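Local coordinates for orphan protein TM0875 (PDB 1O22) that is of unknown function but adopts a new fold and assembles as two chains, at residues Y111-K115 / Y126-S131; L19-K25 / L55-L61; I77-T81 / N99-E103. All coordinates share one frame; numbering follows the deposited sequence.

Interaction 1. Residues Y111-K115 / Y126-S131; sequences YGDMK and YVPYSS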
# COMPACT_ATOMS: atom_id res chain seq x y z
N TYR A 111 2.88 10.00 -18.35
CA TYR A 111 3.88 9.39 -19.26
C TYR A 111 3.16 9.12 -20.57
O TYR A 111 2.35 8.22 -20.64
CB TYR A 111 4.48 8.11 -18.66
CG TYR A 111 5.70 7.60 -19.40
CD1 TYR A 111 6.92 8.27 -19.30
CD2 TYR A 111 5.64 6.50 -20.24
CE1 TYR A 111 8.03 7.84 -19.99
CE2 TYR A 111 6.76 6.05 -20.93
CZ TYR A 111 7.96 6.72 -20.80
OH TYR A 111 9.09 6.29 -21.49
N GLY A 112 3.41 9.94 -21.58
CA GLY A 112 2.56 10.00 -22.77
C GLY A 112 1.11 10.36 -22.43
O GLY A 112 0.85 11.32 -21.72
N ASP A 113 0.17 9.55 -22.91
CA ASP A 113 -1.26 9.64 -22.54
C ASP A 113 -1.65 8.97 -21.23
O ASP A 113 -2.81 9.09 -20.76
CB ASP A 113 -2.12 9.00 -23.63
CG ASP A 113 -1.98 9.68 -24.95
OD1 ASP A 113 -1.33 10.75 -25.00
OD2 ASP A 113 -2.47 9.20 -25.99
N MSE A 114 -0.70 8.28 -20.62
CA MSE A 114 -0.97 7.55 -19.39
C MSE A 114 -0.80 8.47 -18.17
O MSE A 114 0.09 9.34 -18.14
CB MSE A 114 -0.12 6.27 -19.38
CG MSE A 114 0.32 5.66 -18.14
SE MSE A 114 1.62 4.12 -18.65
CE MSE A 114 0.83 3.33 -20.16
N LYS A 115 -1.69 8.28 -17.19
CA LYS A 115 -1.55 8.82 -15.84
C LYS A 115 -1.27 7.68 -14.85
O LYS A 115 -1.86 6.63 -14.89
CB LYS A 115 -2.79 9.58 -15.41
CG LYS A 115 -3.11 10.73 -16.25
CD LYS A 115 -1.96 11.75 -16.39
CE LYS A 115 -2.05 12.83 -15.40
NZ LYS A 115 -3.09 13.80 -15.81
N TYR A 126 -3.89 4.82 -15.72
CA TYR A 126 -5.16 5.24 -16.28
C TYR A 126 -4.87 5.72 -17.66
O TYR A 126 -3.95 6.52 -17.86
CB TYR A 126 -5.74 6.39 -15.46
CG TYR A 126 -5.95 5.99 -14.04
CD1 TYR A 126 -7.16 5.44 -13.63
CD2 TYR A 126 -4.93 6.16 -13.10
CE1 TYR A 126 -7.33 5.05 -12.30
CE2 TYR A 126 -5.09 5.80 -11.84
CZ TYR A 126 -6.29 5.25 -11.42
OH TYR A 126 -6.38 4.89 -10.11
N VAL A 127 -5.59 5.17 -18.62
CA VAL A 127 -5.38 5.54 -20.00
C VAL A 127 -6.73 5.81 -20.66
O VAL A 127 -7.74 5.16 -20.36
CB VAL A 127 -4.64 4.46 -20.77
CG1 VAL A 127 -3.15 4.45 -20.41
CG2 VAL A 127 -5.26 3.07 -20.53
N PRO A 128 -6.76 6.75 -21.58
CA PRO A 128 -8.00 7.05 -22.28
C PRO A 128 -8.33 5.99 -23.31
O PRO A 128 -7.45 5.50 -24.03
CB PRO A 128 -7.72 8.40 -22.95
CG PRO A 128 -6.28 8.58 -22.96
CD PRO A 128 -5.64 7.58 -22.04
N TYR A 129 -9.60 5.66 -23.39
CA TYR A 129 -10.06 4.68 -24.35
C TYR A 129 -9.49 4.95 -25.75
O TYR A 129 -8.94 4.06 -26.43
CB TYR A 129 -11.59 4.70 -24.42
CG TYR A 129 -12.17 3.89 -25.59
CD1 TYR A 129 -11.95 2.50 -25.68
CD2 TYR A 129 -12.90 4.50 -26.61
CE1 TYR A 129 -12.45 1.74 -26.75
CE2 TYR A 129 -13.43 3.75 -27.69
CZ TYR A 129 -13.18 2.37 -27.75
OH TYR A 129 -13.68 1.59 -28.79
N SER A 130 -9.63 6.21 -26.15
CA SER A 130 -9.25 6.62 -27.47
C SER A 130 -7.75 6.33 -27.79
O SER A 130 -7.43 6.09 -28.94
CB SER A 130 -9.57 8.10 -27.63
OG SER A 130 -8.96 8.87 -26.61
N SER A 131 -6.88 6.37 -26.78
CA SER A 131 -5.45 6.09 -26.97
C SER A 131 -5.00 4.61 -27.02
O SER A 131 -3.92 4.29 -27.52
CB SER A 131 -4.65 6.79 -25.87
OG SER A 131 -4.68 8.19 -26.09
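Lys115 and Tyr126 face each other as an antiparallel hydrogen-bonded pair. Lys115 N donates to Tyr126 O at 2.9 Å, and the bond is nearly straight, 173° at the hydrogen. Tyr126 N returns a 2.8 Å bond to Lys115 O, more bent at 151°. Met114 CA adds a weaker C-H contact to Tyr126 O at 3.5 Å. That carbonyl oxygen therefore meets one N-H and one C-H from adjacent residues of the partner strand. Lys115 O also sits at the edge of the Tyr126 ring, near its plane, with CD2 3.6 Å from it.

The pair lies at the open end of the beta hairpin made by strands 114-119 and 122-128. Just before it, a type II' turn runs from Tyr111 to Met114 and leads out of strand 100-111. Gly112 takes the positive phi of this turn, and backbone bonds between Tyr111 and Met114 close it. Three strands thus follow one another up and down through the sheet.

Apolar packing lies on the face of Met114 and Val127. Met114, built as selenomethionine, lies alongside Val127 and points the same way, with CB 3.7 Å from Val127 CG1. The Met114 chain bends at its last torsion (chi3 -40°), which leaves Met114 CE 4.1 Å from Val127 CG1. Leu140 of helix 137-152 touches both side chains. Lys115 and Tyr126 occupy the other face. Lys115 bends away to bond Pro73 O, and the Tyr126 ring reaches Leu80 of the second subunit.

At the end of strand 122-128, Pro128 CD rests 3.5 Å from Asp113 O. Ser131 OG donates to Asp113 OD2, but the modelled separation of 2.4 Å is very short and its exact value is doubtful.

Interaction 2. Residues L19-K25 / L55-L61; sequences LEILYYK and LIGRIFL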
# COMPACT_ATOMS: atom_id res chain seq x y z
N LEU A 19 -1.77 -7.20 -11.97
CA LEU A 19 -0.58 -7.89 -12.47
C LEU A 19 0.55 -7.80 -11.49
O LEU A 19 0.82 -6.75 -10.95
CB LEU A 19 -0.13 -7.28 -13.78
CG LEU A 19 -1.17 -7.25 -14.89
CD1 LEU A 19 -0.64 -6.46 -16.06
CD2 LEU A 19 -1.58 -8.69 -15.33
N GLU A 20 1.25 -8.93 -11.32
CA GLU A 20 2.48 -9.00 -10.56
C GLU A 20 3.63 -9.02 -11.56
O GLU A 20 3.71 -9.93 -12.40
CB GLU A 20 2.51 -10.26 -9.70
CG GLU A 20 3.84 -10.51 -9.01
CD GLU A 20 3.85 -11.81 -8.19
OE1 GLU A 20 4.19 -12.85 -8.77
OE2 GLU A 20 3.51 -11.79 -6.99
N ILE A 21 4.53 -8.03 -11.45
CA ILE A 21 5.68 -7.90 -12.33
C ILE A 21 6.98 -8.11 -11.53
O ILE A 21 7.23 -7.42 -10.53
CB ILE A 21 5.70 -6.55 -13.06
CG1 ILE A 21 4.42 -6.36 -13.84
CG2 ILE A 21 6.93 -6.43 -13.94
CD1 ILE A 21 4.25 -5.06 -14.44
N LEU A 22 7.79 -9.07 -11.97
CA LEU A 22 9.08 -9.34 -11.34
C LEU A 22 10.13 -8.88 -12.33
O LEU A 22 10.09 -9.28 -13.48
CB LEU A 22 9.24 -10.85 -11.07
CG LEU A 22 8.11 -11.51 -10.29
CD1 LEU A 22 8.30 -13.05 -10.28
CD2 LEU A 22 8.07 -10.99 -8.88
N TYR A 23 11.05 -8.02 -11.90
CA TYR A 23 12.07 -7.52 -12.80
C TYR A 23 13.43 -7.99 -12.31
O TYR A 23 13.60 -8.26 -11.12
CB TYR A 23 12.02 -5.98 -12.97
CG TYR A 23 12.37 -5.19 -11.72
CD1 TYR A 23 13.69 -4.87 -11.42
CD2 TYR A 23 11.37 -4.76 -10.86
CE1 TYR A 23 14.00 -4.20 -10.30
CE2 TYR A 23 11.67 -4.08 -9.73
CZ TYR A 23 12.98 -3.77 -9.46
OH TYR A 23 13.25 -3.08 -8.29
N TYR A 24 14.39 -8.09 -13.24
CA TYR A 24 15.71 -8.64 -12.94
C TYR A 24 16.75 -7.92 -13.75
O TYR A 24 16.59 -7.80 -14.97
CB TYR A 24 15.80 -10.14 -13.33
CG TYR A 24 14.69 -11.01 -12.79
CD1 TYR A 24 14.78 -11.56 -11.52
CD2 TYR A 24 13.55 -11.27 -13.53
CE1 TYR A 24 13.77 -12.36 -11.00
CE2 TYR A 24 12.53 -12.08 -13.03
CZ TYR A 24 12.65 -12.62 -11.76
OH TYR A 24 11.66 -13.43 -11.23
N LYS A 25 17.85 -7.52 -13.12
CA LYS A 25 18.99 -7.04 -13.89
C LYS A 25 19.59 -8.16 -14.77
O LYS A 25 19.94 -9.26 -14.29
CB LYS A 25 20.05 -6.39 -13.01
CG LYS A 25 21.07 -5.52 -13.83
CD LYS A 25 21.71 -4.49 -12.99
CE LYS A 25 22.29 -3.39 -13.79
NZ LYS A 25 23.12 -2.54 -12.88
N LEU A 55 18.78 -4.52 -8.58
CA LEU A 55 19.10 -5.86 -9.08
C LEU A 55 17.89 -6.72 -9.37
O LEU A 55 17.93 -7.55 -10.23
CB LEU A 55 20.02 -6.61 -8.12
CG LEU A 55 21.31 -5.87 -7.79
CD1 LEU A 55 22.08 -6.64 -6.72
CD2 LEU A 55 22.16 -5.68 -9.06
N ILE A 56 16.83 -6.53 -8.58
CA ILE A 56 15.70 -7.41 -8.55
C ILE A 56 14.55 -6.71 -7.79
O ILE A 56 14.78 -5.94 -6.86
CB ILE A 56 16.07 -8.78 -7.86
CG1 ILE A 56 14.89 -9.75 -7.95
CG2 ILE A 56 16.52 -8.58 -6.38
CD1 ILE A 56 15.24 -11.24 -7.80
N GLY A 57 13.32 -7.02 -8.18
CA GLY A 57 12.19 -6.56 -7.43
C GLY A 57 10.87 -7.11 -7.90
O GLY A 57 10.77 -7.78 -8.91
N ARG A 58 9.84 -6.77 -7.14
CA ARG A 58 8.46 -7.14 -7.45
C ARG A 58 7.55 -5.92 -7.31
O ARG A 58 7.61 -5.19 -6.30
CB ARG A 58 7.98 -8.20 -6.49
CG ARG A 58 6.55 -8.68 -6.73
CD ARG A 58 6.19 -9.90 -5.89
NE ARG A 58 6.12 -9.55 -4.49
CZ ARG A 58 5.67 -10.35 -3.53
NH1 ARG A 58 5.22 -11.57 -3.81
NH2 ARG A 58 5.65 -9.91 -2.27
N ILE A 59 6.78 -5.66 -8.36
CA ILE A 59 5.80 -4.60 -8.34
C ILE A 59 4.42 -5.09 -8.81
O ILE A 59 4.30 -6.14 -9.43
CB ILE A 59 6.30 -3.37 -9.17
CG1 ILE A 59 6.50 -3.71 -10.61
CG2 ILE A 59 7.62 -2.86 -8.61
CD1 ILE A 59 6.83 -2.53 -11.44
N PHE A 60 3.39 -4.36 -8.42
CA PHE A 60 2.01 -4.70 -8.74
C PHE A 60 1.42 -3.55 -9.59
O PHE A 60 1.66 -2.38 -9.30
CB PHE A 60 1.21 -4.93 -7.47
CG PHE A 60 1.78 -6.03 -6.61
CD1 PHE A 60 1.51 -7.37 -6.90
CD2 PHE A 60 2.63 -5.74 -5.58
CE1 PHE A 60 2.04 -8.37 -6.14
CE2 PHE A 60 3.17 -6.75 -4.78
CZ PHE A 60 2.88 -8.06 -5.07
N LEU A 61 0.73 -3.90 -10.66
CA LEU A 61 0.18 -2.92 -11.58
C LEU A 61 -1.32 -3.19 -11.84
O LEU A 61 -1.74 -4.34 -12.09
CB LEU A 61 0.96 -2.99 -12.88
CG LEU A 61 0.51 -2.18 -14.09
CD1 LEU A 61 0.73 -0.69 -13.79
CD2 LEU A 61 1.30 -2.58 -15.33
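Ile21 and Ile59 exchange two backbone bonds: Ile21 N to Ile59 O and Ile59 N to Ile21 O are both 2.8 Å. Strands 19-25 and 56-61 run antiparallel, and seven backbone hydrogen bonds join the two segments from Leu19-Leu61 to Lys25-Leu55. At the Tyr23-Gly57 pair the ladder is looser: Gly57 N to Tyr23 O measures 3.2 Å.

The Tyr23 ring packs at the same site. Tyr23 CG stands in the crowded position between backbone N and carbonyl carbon (chi1 67°), which swings the ring across to the partner strand. There it lies over Gly57, whose CA makes a CH-pi contact 3.8 Å from the ring centroid. The absence of a side chain at Gly57 lets the ring lie this close. Tyr23 OH bonds Ser53 O. With an alanine in place of Tyr23, Gly57 would probably lose its aromatic cover and Ser53 O its hydroxyl partner.

Apolar contacts follow on the same face. Ile21 CB meets Ile59 CG1 at 3.8 Å, and Ile21 CD1 reaches Leu61 CD2. On the opposite face Leu22 CD2 lies alongside the Arg58 chain, 3.5 Å from Arg58 CG. Tyr24 CE1 touches Ile56 CD1 there.

The charged contact is weak. Glu20 OE2 and Arg58 NH1 form a long salt bridge of 3.6 Å, with Phe60 CZ against one face of the guanidinium.

Helix 137-152 packs on the face of Leu19 and Ile59, and Trp122 stacks on Phe60. Strand 159-165 bonds to the other side of 19-25, while 122-128 flanks 56-66.

Interaction 3. Residues I77-T81 / N99-E103; sequences IKALT and NVFVE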
# COMPACT_ATOMS: atom_id res chain seq x y z
N ILE A 77 -7.85 11.35 -4.57
CA ILE A 77 -8.25 11.85 -3.25
C ILE A 77 -8.66 10.65 -2.36
O ILE A 77 -9.46 9.80 -2.78
CB ILE A 77 -9.42 12.80 -3.41
CG1 ILE A 77 -9.07 13.92 -4.39
CG2 ILE A 77 -9.82 13.38 -2.05
CD1 ILE A 77 -10.26 14.69 -4.86
N LYS A 78 -8.07 10.54 -1.18
CA LYS A 78 -8.64 9.66 -0.14
C LYS A 78 -9.53 10.48 0.77
O LYS A 78 -9.08 11.42 1.41
CB LYS A 78 -7.55 8.97 0.67
CG LYS A 78 -6.74 7.97 -0.19
CD LYS A 78 -5.57 7.37 0.57
CE LYS A 78 -4.41 7.06 -0.37
NZ LYS A 78 -3.27 6.43 0.34
N ALA A 79 -10.80 10.17 0.72
CA ALA A 79 -11.82 10.83 1.53
C ALA A 79 -12.43 9.83 2.52
O ALA A 79 -12.53 8.65 2.24
CB ALA A 79 -12.90 11.37 0.62
N LEU A 80 -12.91 10.29 3.65
CA LEU A 80 -13.59 9.40 4.59
C LEU A 80 -14.99 9.96 4.81
O LEU A 80 -15.19 11.17 4.92
CB LEU A 80 -12.82 9.34 5.92
CG LEU A 80 -11.33 9.04 5.88
CD1 LEU A 80 -10.62 9.53 7.10
CD2 LEU A 80 -11.14 7.53 5.74
N THR A 81 -15.96 9.08 4.91
CA THR A 81 -17.31 9.44 5.29
C THR A 81 -17.76 8.76 6.58
O THR A 81 -17.46 7.60 6.78
CB THR A 81 -18.23 9.09 4.08
OG1 THR A 81 -19.57 9.32 4.46
CG2 THR A 81 -18.13 7.64 3.71
N ASN A 99 -19.92 16.36 2.18
CA ASN A 99 -19.45 16.29 3.56
C ASN A 99 -18.52 15.09 3.82
O ASN A 99 -18.80 14.19 4.64
CB ASN A 99 -20.63 16.28 4.53
CG ASN A 99 -20.20 16.59 5.96
OD1 ASN A 99 -19.52 17.59 6.19
ND2 ASN A 99 -20.57 15.72 6.91
N VAL A 100 -17.39 15.09 3.12
CA VAL A 100 -16.39 14.08 3.34
C VAL A 100 -15.13 14.72 3.88
O VAL A 100 -14.87 15.90 3.64
CB VAL A 100 -16.15 13.25 2.05
CG1 VAL A 100 -17.35 12.36 1.79
CG2 VAL A 100 -15.89 14.10 0.86
N PHE A 101 -14.38 13.95 4.65
CA PHE A 101 -13.09 14.34 5.15
C PHE A 101 -11.98 13.95 4.17
O PHE A 101 -11.76 12.78 3.91
CB PHE A 101 -12.86 13.71 6.51
CG PHE A 101 -11.60 14.15 7.18
CD1 PHE A 101 -11.59 15.29 7.94
CD2 PHE A 101 -10.45 13.40 7.08
CE1 PHE A 101 -10.44 15.70 8.60
CE2 PHE A 101 -9.29 13.79 7.73
CZ PHE A 101 -9.29 14.95 8.49
N VAL A 102 -11.26 14.95 3.65
CA VAL A 102 -10.11 14.69 2.80
C VAL A 102 -8.87 14.38 3.58
O VAL A 102 -8.36 15.21 4.29
CB VAL A 102 -9.83 15.87 1.90
CG1 VAL A 102 -8.59 15.57 0.98
CG2 VAL A 102 -11.04 16.20 1.10
N GLU A 103 -8.37 13.18 3.44
CA GLU A 103 -7.24 12.73 4.22
C GLU A 103 -5.91 12.80 3.45
O GLU A 103 -4.86 13.11 4.03
CB GLU A 103 -7.51 11.29 4.65
CG GLU A 103 -6.51 10.78 5.65
CD GLU A 103 -6.69 9.32 5.88
OE1 GLU A 103 -6.84 8.58 4.89
OE2 GLU A 103 -6.70 8.92 7.06
O HOH W 1 -20.50 12.21 4.32
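Phe101 O is gripped from two adjacent residues of the partner strand. Leu80 N donates to it at 2.8 Å, bent to 149° at the hydrogen, and Ala79 CA brings a C-H to within 3.1 Å of Phe101 O. Phe101 N returns a bond to Leu80 O, which makes Leu80 and Phe101 an antiparallel hydrogen-bonded pair. Glu103 N donates to Lys78 O at 2.8 Å. Beside Val100, a water links the segments: it donates to Asn99 O at 2.6 Å and also bonds Thr81 OG1.

The side chains of Leu80 and Phe101 lie alongside each other, pointing the same way. Phe101 CG is set opposite the backbone N (chi1 -175°), and the ring presents CD2 to Leu80 CD1 at 3.9 Å. Glu103 OE2 lies 4.0 Å from Leu80 CD1.

The other face is apolar. Ala79 CB packs on Val100 CB. The Ile77 and Val102 side chains cross, with Ile77 CG2 3.9 Å from Val102 CG1.

Trp94 of the second subunit meets the Phe101 ring edge-to-face. Residues of both strands also form an antiparallel ladder with a strand of the second subunit, so the sheet runs on across the interface. Within the chain, 75-81 is an outermost strand, and 100-111 separates it from 114-119.

How the interactions relate
From the N terminus, interaction 2 comes first. It closes the excursion through helix 31-44 and strand 48-50, bringing 55-61 back beside 19-25. The chain then runs through strand 56-66 to 75-81. Interaction 3 closes the next loop, which holds strand 93-98. Interaction 1 closes last, across the hairpin of 114-119 and 122-128. The three are in series; none nests or crosses. All reach one mixed sheet. Interaction 1 lies between the others in strand order, since 122-128 neighbours 56-66 and 114-119 neighbours 100-111. The centres of interactions 2 and 3 are about 32 Å apart, and all three interactions reach the second subunit.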